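Local coordinates for protein probable N-acetyl-gamma-glutamyl-phosphate reductase, chloroplastic (Oryza sativa, PDB 2CVO) that probably catalyses the NADPH-dependent reduction of N-acetyl-gamma-glutamyl phosphate to the corresponding semialdehyde, a step of arginine biosynthesis in the plastid, at residues F49-M54 and D75-V80; G261-M266 and P302-V307; D278-L283 and L295-S300; N157-A162 and L347-G352. All blocks are in the same frame, centred on the assembly; numbering follows the deposited sequence.

Contact 1 (F49-M54 and D75-V80); sequences FRIKVM and DLPNLV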
loop_
_atom_site.group_PDB
_atom_site.type_symbol
_atom_site.label_atom_id
_atom_site.label_comp_id
_atom_site.label_asym_id
_atom_site.label_seq_id
_atom_site.Cartn_x
_atom_site.Cartn_y
_atom_site.Cartn_z
ATOM N N PHE A 49 -32.978 -6.028 11.638
ATOM C CA PHE A 49 -32.553 -7.065 10.702
ATOM C C PHE A 49 -31.645 -8.069 11.405
ATOM O O PHE A 49 -30.644 -7.691 12.012
ATOM C CB PHE A 49 -31.809 -6.445 9.511
ATOM C CG PHE A 49 -32.681 -5.616 8.601
ATOM C CD1 PHE A 49 -34.011 -5.346 8.924
ATOM C CD2 PHE A 49 -32.166 -5.097 7.415
ATOM C CE1 PHE A 49 -34.813 -4.574 8.083
ATOM C CE2 PHE A 49 -32.957 -4.325 6.565
ATOM C CZ PHE A 49 -34.283 -4.062 6.900
ATOM N N ARG A 50 -31.998 -9.346 11.319
ATOM C CA ARG A 50 -31.220 -10.406 11.952
ATOM C C ARG A 50 -31.081 -11.596 11.016
ATOM O O ARG A 50 -32.073 -12.197 10.617
ATOM C CB ARG A 50 -31.889 -10.842 13.262
ATOM C CG ARG A 50 -31.143 -10.405 14.522
ATOM C CD ARG A 50 -30.157 -11.475 14.990
ATOM N NE ARG A 50 -30.832 -12.552 15.716
ATOM C CZ ARG A 50 -30.261 -13.700 16.071
ATOM N NH1 ARG A 50 -28.991 -13.943 15.768
ATOM N NH2 ARG A 50 -30.961 -14.611 16.734
ATOM N N ILE A 51 -29.842 -11.929 10.667
ATOM C CA ILE A 51 -29.568 -13.045 9.772
ATOM C C ILE A 51 -29.948 -14.383 10.397
ATOM O O ILE A 51 -29.525 -14.706 11.505
ATOM C CB ILE A 51 -28.075 -13.089 9.382
ATOM C CG1 ILE A 51 -27.697 -11.803 8.641
ATOM C CG2 ILE A 51 -27.799 -14.308 8.509
ATOM C CD1 ILE A 51 -26.222 -11.686 8.318
ATOM N N LYS A 52 -30.749 -15.159 9.674
ATOM C CA LYS A 52 -31.179 -16.465 10.152
ATOM C C LYS A 52 -30.744 -17.581 9.210
ATOM O O LYS A 52 -30.670 -18.744 9.610
ATOM C CB LYS A 52 -32.699 -16.492 10.328
ATOM C CG LYS A 52 -33.189 -15.770 11.574
ATOM C CD LYS A 52 -32.568 -16.371 12.832
ATOM C CE LYS A 52 -33.213 -15.821 14.095
ATOM N NZ LYS A 52 -33.148 -14.335 14.142
ATOM N N VAL A 53 -30.449 -17.228 7.962
ATOM C CA VAL A 53 -30.020 -18.216 6.978
ATOM C C VAL A 53 -28.947 -17.666 6.042
ATOM O O VAL A 53 -29.077 -16.563 5.517
ATOM C CB VAL A 53 -31.211 -18.699 6.109
ATOM C CG1 VAL A 53 -30.772 -19.838 5.211
ATOM C CG2 VAL A 53 -32.366 -19.135 6.995
ATOM N N MET A 54 -27.884 -18.437 5.837
ATOM C CA MET A 54 -26.805 -18.030 4.938
ATOM C C MET A 54 -26.407 -19.239 4.105
ATOM O O MET A 54 -26.281 -20.344 4.633
ATOM C CB MET A 54 -25.590 -17.520 5.721
ATOM C CG MET A 54 -25.851 -16.299 6.583
ATOM S SD MET A 54 -24.320 -15.534 7.189
ATOM C CE MET A 54 -23.924 -16.602 8.562
ATOM N N ASP A 75 -22.533 -14.306 16.412
ATOM C CA ASP A 75 -23.380 -15.482 16.522
ATOM C C ASP A 75 -24.181 -15.597 15.234
ATOM O O ASP A 75 -25.182 -14.910 15.049
ATOM C CB ASP A 75 -24.323 -15.338 17.718
ATOM C CG ASP A 75 -25.391 -16.410 17.749
ATOM O OD1 ASP A 75 -25.050 -17.603 17.582
ATOM O OD2 ASP A 75 -26.573 -16.055 17.948
ATOM N N LEU A 76 -23.723 -16.465 14.342
ATOM C CA LEU A 76 -24.379 -16.663 13.062
ATOM C C LEU A 76 -24.628 -18.141 12.808
ATOM O O LEU A 76 -23.964 -18.999 13.386
ATOM C CB LEU A 76 -23.504 -16.104 11.940
ATOM C CG LEU A 76 -23.210 -14.604 11.965
ATOM C CD1 LEU A 76 -22.100 -14.279 10.978
ATOM C CD2 LEU A 76 -24.475 -13.836 11.634
ATOM N N PRO A 77 -25.596 -18.457 11.936
ATOM C CA PRO A 77 -25.901 -19.853 11.622
ATOM C C PRO A 77 -24.834 -20.373 10.675
ATOM O O PRO A 77 -24.281 -19.606 9.885
ATOM C CB PRO A 77 -27.263 -19.758 10.952
ATOM C CG PRO A 77 -27.154 -18.457 10.209
ATOM C CD PRO A 77 -26.523 -17.547 11.241
ATOM N N ASN A 78 -24.532 -21.665 10.752
ATOM C CA ASN A 78 -23.528 -22.241 9.872
ATOM C C ASN A 78 -24.057 -22.213 8.448
ATOM O O ASN A 78 -25.270 -22.222 8.229
ATOM C CB ASN A 78 -23.210 -23.680 10.281
ATOM C CG ASN A 78 -22.555 -23.769 11.647
ATOM O OD1 ASN A 78 -23.142 -23.382 12.658
ATOM N ND2 ASN A 78 -21.330 -24.279 11.682
ATOM N N LEU A 79 -23.148 -22.172 7.483
ATOM C CA LEU A 79 -23.533 -22.139 6.081
ATOM C C LEU A 79 -24.198 -23.443 5.657
ATOM O O LEU A 79 -23.760 -24.532 6.035
ATOM C CB LEU A 79 -22.309 -21.884 5.200
ATOM C CG LEU A 79 -21.553 -20.572 5.427
ATOM C CD1 LEU A 79 -20.355 -20.508 4.487
ATOM C CD2 LEU A 79 -22.484 -19.388 5.190
ATOM N N VAL A 80 -25.259 -23.324 4.868
ATOM C CA VAL A 80 -25.979 -24.488 4.374
ATOM C C VAL A 80 -26.104 -24.372 2.862
ATOM O O VAL A 80 -25.822 -23.321 2.290
ATOM C CB VAL A 80 -27.395 -24.574 4.985
ATOM C CG1 VAL A 80 -27.302 -24.627 6.502
ATOM C CG2 VAL A 80 -28.234 -23.379 4.541
HETATM O O HOH W 1 -27.717 -20.994 7.636
#
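At the edge of the parallel Rossmann sheet of the NAD-binding domain, Met54 and its neighbours on strand 49-55 receive the loop residues Leu76 to Val80. The strand's other edge is occupied, since Arg50, Lys52 and Val53 make backbone bonds to strand 24-29. The loop runs roughly alongside, with end-to-end directions 35° apart, and joins the strand by a direct backbone bond: Val80 N donates to Met54 O at 3.2 Å (N-H...O 164°). A water also bridges the backbones, accepting from Met54 N at 3.1 Å and donating to Asn78 O. Met54 is thus gripped at both its N and its O. Its side chain provides the tightest carbon contact: a bend at chi3 (-80°) carries Met54 CE against Leu76 CB at 3.4 Å, closer than usual van der Waals distance, and to 3.3 Å from Pro77 O. Nearer the backbone, Met54 CB meets Leu79 CD2 at 3.7 Å. The Pro77 ring lies against the strand backbone, Pro77 CG being 3.6 Å from Lys52 O, while the Lys52 ammonium turns elsewhere, to a salt bridge with Glu23. At the far end the charges meet loosely: Arg50, which also has a weak ion pair with Glu23, places Arg50 NH1 3.9 Å from Asp75 OD2, a long salt bridge.

Contact 2 (G261-M266 and P302-V307); sequences GMQSTM and PHTRHV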
loop_
_atom_site.group_PDB
_atom_site.type_symbol
_atom_site.label_atom_id
_atom_site.label_comp_id
_atom_site.label_asym_id
_atom_site.label_seq_id
_atom_site.Cartn_x
_atom_site.Cartn_y
_atom_site.Cartn_z
ATOM N N GLY A 261 -13.177 1.805 -2.016
ATOM C CA GLY A 261 -13.296 3.184 -2.442
ATOM C C GLY A 261 -13.479 3.218 -3.950
ATOM O O GLY A 261 -12.968 2.358 -4.669
ATOM N N MET A 262 -14.214 4.215 -4.427
ATOM C CA MET A 262 -14.475 4.354 -5.848
ATOM C C MET A 262 -14.721 5.820 -6.181
ATOM O O MET A 262 -15.370 6.540 -5.423
ATOM C CB MET A 262 -15.699 3.515 -6.237
ATOM C CG MET A 262 -16.225 3.782 -7.634
ATOM S SD MET A 262 -17.603 2.690 -8.038
ATOM C CE MET A 262 -16.730 1.154 -8.384
ATOM N N GLN A 263 -14.174 6.258 -7.307
ATOM C CA GLN A 263 -14.339 7.627 -7.757
ATOM C C GLN A 263 -14.696 7.646 -9.234
ATOM O O GLN A 263 -14.066 6.967 -10.046
ATOM C CB GLN A 263 -13.055 8.439 -7.545
ATOM C CG GLN A 263 -13.062 9.762 -8.307
ATOM C CD GLN A 263 -11.864 10.650 -8.011
ATOM O OE1 GLN A 263 -11.451 11.445 -8.857
ATOM N NE2 GLN A 263 -11.319 10.539 -6.807
ATOM N N SER A 264 -15.723 8.412 -9.575
ATOM C CA SER A 264 -16.131 8.544 -10.960
ATOM C C SER A 264 -16.002 10.005 -11.345
ATOM O O SER A 264 -16.537 10.882 -10.667
ATOM C CB SER A 264 -17.577 8.080 -11.162
ATOM O OG SER A 264 -17.659 6.666 -11.195
ATOM N N THR A 265 -15.269 10.268 -12.418
ATOM C CA THR A 265 -15.104 11.633 -12.883
ATOM C C THR A 265 -15.838 11.744 -14.205
ATOM O O THR A 265 -15.535 11.030 -15.164
ATOM C CB THR A 265 -13.625 11.999 -13.075
ATOM O OG1 THR A 265 -12.912 11.752 -11.856
ATOM C CG2 THR A 265 -13.489 13.479 -13.443
ATOM N N MET A 266 -16.817 12.639 -14.236
ATOM C CA MET A 266 -17.628 12.852 -15.421
ATOM C C MET A 266 -17.320 14.205 -16.051
ATOM O O MET A 266 -17.443 15.255 -15.406
ATOM C CB MET A 266 -19.107 12.748 -15.038
ATOM C CG MET A 266 -19.504 11.356 -14.549
ATOM S SD MET A 266 -20.692 11.365 -13.181
ATOM C CE MET A 266 -19.563 11.464 -11.804
ATOM N N PRO A 302 -13.818 15.743 -3.356
ATOM C CA PRO A 302 -14.186 14.510 -2.652
ATOM C C PRO A 302 -13.055 13.481 -2.710
ATOM O O PRO A 302 -12.512 13.225 -3.782
ATOM C CB PRO A 302 -15.417 14.020 -3.423
ATOM C CG PRO A 302 -15.953 15.274 -4.089
ATOM C CD PRO A 302 -14.694 15.961 -4.519
ATOM N N HIS A 303 -12.692 12.912 -1.562
ATOM C CA HIS A 303 -11.655 11.874 -1.511
ATOM C C HIS A 303 -12.353 10.545 -1.256
ATOM O O HIS A 303 -13.281 10.484 -0.448
ATOM C CB HIS A 303 -10.666 12.096 -0.361
ATOM C CG HIS A 303 -9.795 13.303 -0.517
ATOM N ND1 HIS A 303 -8.535 13.380 0.037
ATOM C CD2 HIS A 303 -10.016 14.498 -1.115
ATOM C CE1 HIS A 303 -8.017 14.570 -0.214
ATOM N NE2 HIS A 303 -8.897 15.267 -0.911
ATOM N N THR A 304 -11.915 9.483 -1.929
ATOM C CA THR A 304 -12.524 8.180 -1.704
ATOM C C THR A 304 -12.221 7.762 -0.263
ATOM O O THR A 304 -13.032 7.102 0.386
ATOM C CB THR A 304 -11.955 7.081 -2.650
ATOM O OG1 THR A 304 -10.549 6.929 -2.422
ATOM C CG2 THR A 304 -12.204 7.432 -4.121
ATOM N N ARG A 305 -11.052 8.162 0.234
ATOM C CA ARG A 305 -10.630 7.808 1.588
ATOM C C ARG A 305 -11.580 8.357 2.646
ATOM O O ARG A 305 -11.627 7.844 3.764
ATOM C CB ARG A 305 -9.221 8.346 1.867
ATOM C CG ARG A 305 -9.194 9.836 2.191
ATOM C CD ARG A 305 -7.784 10.414 2.210
ATOM N NE ARG A 305 -7.286 10.714 0.868
ATOM C CZ ARG A 305 -6.488 9.922 0.160
ATOM N NH1 ARG A 305 -6.076 8.757 0.654
ATOM N NH2 ARG A 305 -6.097 10.296 -1.049
ATOM N N HIS A 306 -12.338 9.392 2.283
ATOM C CA HIS A 306 -13.259 10.039 3.207
ATOM C C HIS A 306 -14.656 9.439 3.317
ATOM O O HIS A 306 -15.461 9.911 4.114
ATOM C CB HIS A 306 -13.359 11.532 2.867
ATOM C CG HIS A 306 -12.087 12.285 3.101
ATOM N ND1 HIS A 306 -11.743 13.410 2.383
ATOM C CD2 HIS A 306 -11.076 12.075 3.976
ATOM C CE1 HIS A 306 -10.574 13.858 2.803
ATOM N NE2 HIS A 306 -10.147 13.067 3.769
ATOM N N VAL A 307 -14.958 8.414 2.524
ATOM C CA VAL A 307 -16.271 7.780 2.608
ATOM C C VAL A 307 -16.158 6.289 2.896
ATOM O O VAL A 307 -17.162 5.601 3.063
ATOM C CB VAL A 307 -17.096 7.977 1.311
ATOM C CG1 VAL A 307 -17.410 9.461 1.118
ATOM C CG2 VAL A 307 -16.337 7.426 0.113
#
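Gly261 and Thr304 mark where strand 262-269, in the mixed sheet of the dimerisation domain, is met by the short 3-10 turn 304-306. Packing is tight on the Thr304 methyl. With chi1 at 61°, OG1 sits between the backbone N and carbonyl carbon, and Thr304 CG2 is turned to the strand, 3.5 Å from Met262 O and 3.7 Å from Gln263 CB. Gly261 CA comes to 4.1 Å from Thr304 CB. A beta carbon on Gly261 would lie only 3.1 Å from Thr304 CB, and the backbone angles of Gly261 would also press it on the preceding carbonyl. Farther along, the contact loosens: Gln263, extended beyond CG, brings Gln263 NE2 no nearer than 4.2 Å to Pro302 O. This looser side is not solvent, for Asn254 of the second subunit packs on Gln263. The same subunit hydrogen-bonds Thr304 OG1 through its Ile221 N and Arg305 NH2 through its His222 ND1. On the reverse of the strand, Met262 points away from the turn, its side chain about 4 Å from that of Cys170, the probable active-site residue. Within the turn segment, Arg305 NE donates to His303 ND1 at 3.1 Å, 14° out of the imidazole plane.

Contact 3 (D278-L283 and L295-S300); sequences DLYQHL and LLNGSS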
loop_
_atom_site.group_PDB
_atom_site.type_symbol
_atom_site.label_atom_id
_atom_site.label_comp_id
_atom_site.label_asym_id
_atom_site.label_seq_id
_atom_site.Cartn_x
_atom_site.Cartn_y
_atom_site.Cartn_z
ATOM N N ASP A 278 -24.564 26.517 -11.720
ATOM C CA ASP A 278 -25.964 26.162 -11.960
ATOM C C ASP A 278 -26.143 24.674 -11.687
ATOM O O ASP A 278 -27.123 24.250 -11.073
ATOM C CB ASP A 278 -26.351 26.465 -13.410
ATOM C CG ASP A 278 -26.460 27.952 -13.684
ATOM O OD1 ASP A 278 -26.433 28.342 -14.870
ATOM O OD2 ASP A 278 -26.584 28.728 -12.713
ATOM N N LEU A 279 -25.191 23.884 -12.166
ATOM C CA LEU A 279 -25.223 22.444 -11.962
ATOM C C LEU A 279 -25.137 22.178 -10.467
ATOM O O LEU A 279 -25.873 21.348 -9.929
ATOM C CB LEU A 279 -24.036 21.781 -12.668
ATOM C CG LEU A 279 -24.221 21.219 -14.082
ATOM C CD1 LEU A 279 -25.156 22.087 -14.907
ATOM C CD2 LEU A 279 -22.851 21.090 -14.738
ATOM N N TYR A 280 -24.229 22.899 -9.811
ATOM C CA TYR A 280 -24.002 22.765 -8.377
ATOM C C TYR A 280 -25.260 23.054 -7.565
ATOM O O TYR A 280 -25.584 22.324 -6.631
ATOM C CB TYR A 280 -22.894 23.720 -7.930
ATOM C CG TYR A 280 -22.566 23.614 -6.461
ATOM C CD1 TYR A 280 -21.662 22.658 -5.994
ATOM C CD2 TYR A 280 -23.180 24.451 -5.529
ATOM C CE1 TYR A 280 -21.377 22.536 -4.629
ATOM C CE2 TYR A 280 -22.906 24.339 -4.165
ATOM C CZ TYR A 280 -22.004 23.380 -3.723
ATOM O OH TYR A 280 -21.733 23.264 -2.376
ATOM N N GLN A 281 -25.961 24.127 -7.915
ATOM C CA GLN A 281 -27.170 24.493 -7.197
ATOM C C GLN A 281 -28.304 23.501 -7.429
ATOM O O GLN A 281 -29.111 23.260 -6.534
ATOM C CB GLN A 281 -27.620 25.905 -7.587
ATOM C CG GLN A 281 -26.708 27.023 -7.085
ATOM C CD GLN A 281 -26.587 27.057 -5.566
ATOM O OE1 GLN A 281 -27.591 27.034 -4.850
ATOM N NE2 GLN A 281 -25.356 27.121 -5.069
ATOM N N HIS A 282 -28.376 22.917 -8.622
ATOM C CA HIS A 282 -29.445 21.955 -8.872
ATOM C C HIS A 282 -29.226 20.681 -8.064
ATOM O O HIS A 282 -30.184 20.100 -7.551
ATOM C CB HIS A 282 -29.546 21.591 -10.352
ATOM C CG HIS A 282 -30.702 20.691 -10.659
ATOM N ND1 HIS A 282 -32.013 21.106 -10.556
ATOM C CD2 HIS A 282 -30.749 19.381 -11.002
ATOM C CE1 HIS A 282 -32.817 20.091 -10.819
ATOM N NE2 HIS A 282 -32.076 19.032 -11.093
ATOM N N LEU A 283 -27.971 20.244 -7.956
ATOM C CA LEU A 283 -27.656 19.038 -7.194
ATOM C C LEU A 283 -27.879 19.304 -5.712
ATOM O O LEU A 283 -28.322 18.422 -4.974
ATOM C CB LEU A 283 -26.201 18.603 -7.420
ATOM C CG LEU A 283 -25.794 18.148 -8.827
ATOM C CD1 LEU A 283 -24.304 17.873 -8.864
ATOM C CD2 LEU A 283 -26.575 16.900 -9.221
ATOM N N LEU A 295 -23.444 16.988 -1.219
ATOM C CA LEU A 295 -22.713 17.879 -2.105
ATOM C C LEU A 295 -21.747 18.629 -1.190
ATOM O O LEU A 295 -22.182 19.334 -0.280
ATOM C CB LEU A 295 -23.677 18.868 -2.774
ATOM C CG LEU A 295 -23.139 19.763 -3.892
ATOM C CD1 LEU A 295 -22.677 18.893 -5.066
ATOM C CD2 LEU A 295 -24.232 20.735 -4.348
ATOM N N LEU A 296 -20.446 18.467 -1.416
ATOM C CA LEU A 296 -19.455 19.130 -0.579
ATOM C C LEU A 296 -19.555 20.639 -0.757
ATOM O O LEU A 296 -20.136 21.113 -1.734
ATOM C CB LEU A 296 -18.044 18.640 -0.924
ATOM C CG LEU A 296 -17.806 17.123 -0.809
ATOM C CD1 LEU A 296 -16.317 16.833 -0.946
ATOM C CD2 LEU A 296 -18.313 16.607 0.535
ATOM N N ASN A 297 -19.003 21.387 0.193
ATOM C CA ASN A 297 -19.045 22.847 0.140
ATOM C C ASN A 297 -17.934 23.451 -0.702
ATOM O O ASN A 297 -16.845 22.885 -0.823
ATOM C CB ASN A 297 -18.962 23.437 1.553
ATOM C CG ASN A 297 -20.239 23.235 2.351
ATOM O OD1 ASN A 297 -20.223 23.277 3.582
ATOM N ND2 ASN A 297 -21.355 23.029 1.654
ATOM N N GLY A 298 -18.230 24.615 -1.272
ATOM C CA GLY A 298 -17.265 25.329 -2.085
ATOM C C GLY A 298 -16.562 24.478 -3.116
ATOM O O GLY A 298 -17.206 23.749 -3.863
ATOM N N SER A 299 -15.237 24.574 -3.154
ATOM C CA SER A 299 -14.441 23.816 -4.109
ATOM C C SER A 299 -13.780 22.591 -3.478
ATOM O O SER A 299 -12.780 22.091 -3.991
ATOM C CB SER A 299 -13.367 24.716 -4.727
ATOM O OG SER A 299 -12.487 25.206 -3.729
ATOM N N SER A 300 -14.336 22.111 -2.368
ATOM C CA SER A 300 -13.785 20.936 -1.695
ATOM C C SER A 300 -13.814 19.735 -2.641
ATOM O O SER A 300 -14.829 19.458 -3.275
ATOM C CB SER A 300 -14.588 20.605 -0.432
ATOM O OG SER A 300 -14.528 21.664 0.507
#
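Tyr280 and Leu296 share the one hydrogen bond between the segments. Tyr280 OH donates to Leu296 O at 2.8 Å, approaching with a C=O...O angle of 139° and tilted 22° from the carbonyl plane. The ring reaches that far because its CG is anti to the backbone N (chi1 -178°), which swings it off the helix toward the loop. Next comes a CH-pi contact: Leu295 CD2 sits over the Tyr280 ring centre, 3.5 Å from the centroid and nearly along the normal. A phenylalanine in place of Tyr280 could keep this face contact but would probably leave Leu296 O without its hydroxyl mate and the ring less fixed against the loop. These contacts join helix 276-287 to the edge strand 293-295 of the mixed sheet and to the loop that follows it; Tyr280 also touches Asn316 and Val317 of the neighbouring strand 313-319. Among apolar pairs, Tyr280 CE1 meets Leu295 CG at 3.4 Å, and one turn on, Leu283 CB lies 4.2 Å from Leu295 CD2. Leu295 CD2 also lies 3.1 Å from Tyr280 O. Beyond Leu296 the loop folds into a type II' beta turn, with Ser300 N donating to Asn297 O at 3.0 Å.

Contact 4 (N157-A162 and L347-G352); sequences NEIRNA and LNLMMG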
loop_
_atom_site.group_PDB
_atom_site.type_symbol
_atom_site.label_atom_id
_atom_site.label_comp_id
_atom_site.label_asym_id
_atom_site.label_seq_id
_atom_site.Cartn_x
_atom_site.Cartn_y
_atom_site.Cartn_z
ATOM N N ASN A 157 -39.937 5.989 -4.460
ATOM C CA ASN A 157 -41.347 5.614 -4.452
ATOM C C ASN A 157 -41.599 4.231 -5.052
ATOM O O ASN A 157 -42.407 3.469 -4.526
ATOM C CB ASN A 157 -42.200 6.667 -5.170
ATOM C CG ASN A 157 -43.691 6.368 -5.078
ATOM O OD1 ASN A 157 -44.243 5.624 -5.895
ATOM N ND2 ASN A 157 -44.345 6.929 -4.065
ATOM N N GLU A 158 -40.912 3.900 -6.143
ATOM C CA GLU A 158 -41.079 2.587 -6.766
ATOM C C GLU A 158 -40.548 1.488 -5.848
ATOM O O GLU A 158 -41.236 0.508 -5.557
ATOM C CB GLU A 158 -40.327 2.509 -8.097
ATOM C CG GLU A 158 -41.128 2.902 -9.326
ATOM C CD GLU A 158 -41.110 4.391 -9.596
ATOM O OE1 GLU A 158 -41.704 4.811 -10.614
ATOM O OE2 GLU A 158 -40.505 5.141 -8.798
ATOM N N ILE A 159 -39.309 1.663 -5.403
ATOM C CA ILE A 159 -38.645 0.707 -4.525
ATOM C C ILE A 159 -39.460 0.359 -3.287
ATOM O O ILE A 159 -39.547 -0.803 -2.897
ATOM C CB ILE A 159 -37.277 1.256 -4.057
ATOM C CG1 ILE A 159 -36.367 1.482 -5.268
ATOM C CG2 ILE A 159 -36.643 0.300 -3.051
ATOM C CD1 ILE A 159 -35.068 2.189 -4.940
ATOM N N ARG A 160 -40.048 1.378 -2.673
ATOM C CA ARG A 160 -40.830 1.214 -1.454
ATOM C C ARG A 160 -41.912 0.136 -1.539
ATOM O O ARG A 160 -42.122 -0.622 -0.587
ATOM C CB ARG A 160 -41.479 2.548 -1.084
ATOM C CG ARG A 160 -41.993 2.629 0.341
ATOM C CD ARG A 160 -42.930 3.816 0.506
ATOM N NE ARG A 160 -42.295 5.088 0.167
ATOM C CZ ARG A 160 -41.521 5.785 0.992
ATOM N NH1 ARG A 160 -41.279 5.339 2.216
ATOM N NH2 ARG A 160 -40.994 6.933 0.595
ATOM N N ASN A 161 -42.590 0.063 -2.679
ATOM C CA ASN A 161 -43.672 -0.899 -2.868
ATOM C C ASN A 161 -43.258 -2.129 -3.661
ATOM O O ASN A 161 -44.076 -3.005 -3.922
ATOM C CB ASN A 161 -44.842 -0.217 -3.582
ATOM C CG ASN A 161 -45.280 1.058 -2.891
ATOM O OD1 ASN A 161 -45.714 1.034 -1.740
ATOM N ND2 ASN A 161 -45.158 2.181 -3.590
ATOM N N ALA A 162 -41.988 -2.196 -4.042
ATOM C CA ALA A 162 -41.499 -3.317 -4.827
ATOM C C ALA A 162 -41.269 -4.582 -4.006
ATOM O O ALA A 162 -41.003 -4.524 -2.806
ATOM C CB ALA A 162 -40.216 -2.924 -5.535
ATOM N N LEU A 347 -33.821 -2.292 1.622
ATOM C CA LEU A 347 -34.651 -3.169 2.438
ATOM C C LEU A 347 -35.311 -2.386 3.571
ATOM O O LEU A 347 -36.445 -2.678 3.946
ATOM C CB LEU A 347 -33.837 -4.331 3.021
ATOM C CG LEU A 347 -34.697 -5.370 3.759
ATOM C CD1 LEU A 347 -35.789 -5.857 2.821
ATOM C CD2 LEU A 347 -33.848 -6.550 4.245
ATOM N N ASN A 348 -34.606 -1.403 4.126
ATOM C CA ASN A 348 -35.184 -0.591 5.192
ATOM C C ASN A 348 -36.446 0.071 4.641
ATOM O O ASN A 348 -37.521 0.003 5.243
ATOM C CB ASN A 348 -34.210 0.500 5.652
ATOM C CG ASN A 348 -33.112 -0.035 6.553
ATOM O OD1 ASN A 348 -33.364 -0.852 7.438
ATOM N ND2 ASN A 348 -31.890 0.440 6.347
ATOM N N LEU A 349 -36.297 0.703 3.483
ATOM C CA LEU A 349 -37.401 1.386 2.823
ATOM C C LEU A 349 -38.567 0.433 2.551
ATOM O O LEU A 349 -39.730 0.769 2.789
ATOM C CB LEU A 349 -36.906 1.996 1.509
ATOM C CG LEU A 349 -37.932 2.717 0.638
ATOM C CD1 LEU A 349 -38.528 3.889 1.408
ATOM C CD2 LEU A 349 -37.256 3.197 -0.648
ATOM N N MET A 350 -38.247 -0.755 2.055
ATOM C CA MET A 350 -39.254 -1.763 1.743
ATOM C C MET A 350 -39.971 -2.287 2.988
ATOM O O MET A 350 -41.142 -2.658 2.921
ATOM C CB MET A 350 -38.600 -2.930 0.998
ATOM C CG MET A 350 -38.008 -2.540 -0.352
ATOM S SD MET A 350 -36.723 -3.671 -0.910
ATOM C CE MET A 350 -37.707 -5.029 -1.573
ATOM N N MET A 351 -39.266 -2.315 4.119
ATOM C CA MET A 351 -39.843 -2.804 5.368
ATOM C C MET A 351 -40.504 -1.704 6.195
ATOM O O MET A 351 -41.046 -1.971 7.264
ATOM C CB MET A 351 -38.772 -3.489 6.225
ATOM C CG MET A 351 -38.064 -4.657 5.558
ATOM S SD MET A 351 -39.175 -5.935 4.956
ATOM C CE MET A 351 -39.761 -6.639 6.496
ATOM N N GLY A 352 -40.451 -0.467 5.709
ATOM C CA GLY A 352 -41.061 0.630 6.441
ATOM C C GLY A 352 -40.192 1.188 7.554
ATOM O O GLY A 352 -40.679 1.884 8.445
HETATM O O HOH W 2 -40.823 3.297 3.672
#
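Leu349 divides its two methyls between Ile159 and Arg160, CD2 going to the former and CD1 to the latter. Apolar packing comes first: Ile159 CG2 touches Leu349 CD2 at 3.8 Å and Met350 CG at 4.1 Å, in each case with the side chains crossing at about a right angle. Against polar groups, Leu349 CD1 lies over one face of the Arg160 guanidinium, 3.2 Å above the plane and toward its rim, with NH1 the nearest atom. Arg160 gets there by keeping CG anti to its own N (chi1 -164°) and bending at chi3. Replacing Leu349 with an alanine would probably open a gap beside Ile159 CG2 and set the guanidinium freer to turn. The axes of the short segments 157-161 and 347-351 approach to 8.1 Å and cross at -68°. Helix 336-351 thereby packs helix 152-161 beside the parallel Rossmann sheet, Met350 reaching Val116 of strand 114-117, and Ile159 and Ala162 reaching Val148 of strand 148-149. Carbon-to-carbonyl contacts follow: Met350 CG is 3.4 Å from Ile159 O, and Met350 CE, turned by chi3 of 80°, is 3.6 Å from Ala162 O. A single bridging water donates to Leu349 O at 2.9 Å; its bond from Arg160 NH1 is weak.

From the N terminus, contact 1 closes first, a short loop within the NAD-binding domain, finished before any other opens. Contact 4 then opens at residues 157-162 and closes only at 347-352, so the chain between, which includes the dimerisation domain, forms one large excursion. Nested inside it, contact 2 joins strand 262-269 to the loop before strand 313-319; nested in turn inside contact 2, contact 3 joins helix 276-287 to the loop after strand 293-295. None cross. Contact 4 brings the late helix back to the first domain, where Leu347 CD2 meets Phe49 CE2 of contact 1 at 3.3 Å. Contacts 2 and 3 touch through Pro302 and Leu296, whereas contacts 1 and 3 have centres about 42 Å apart.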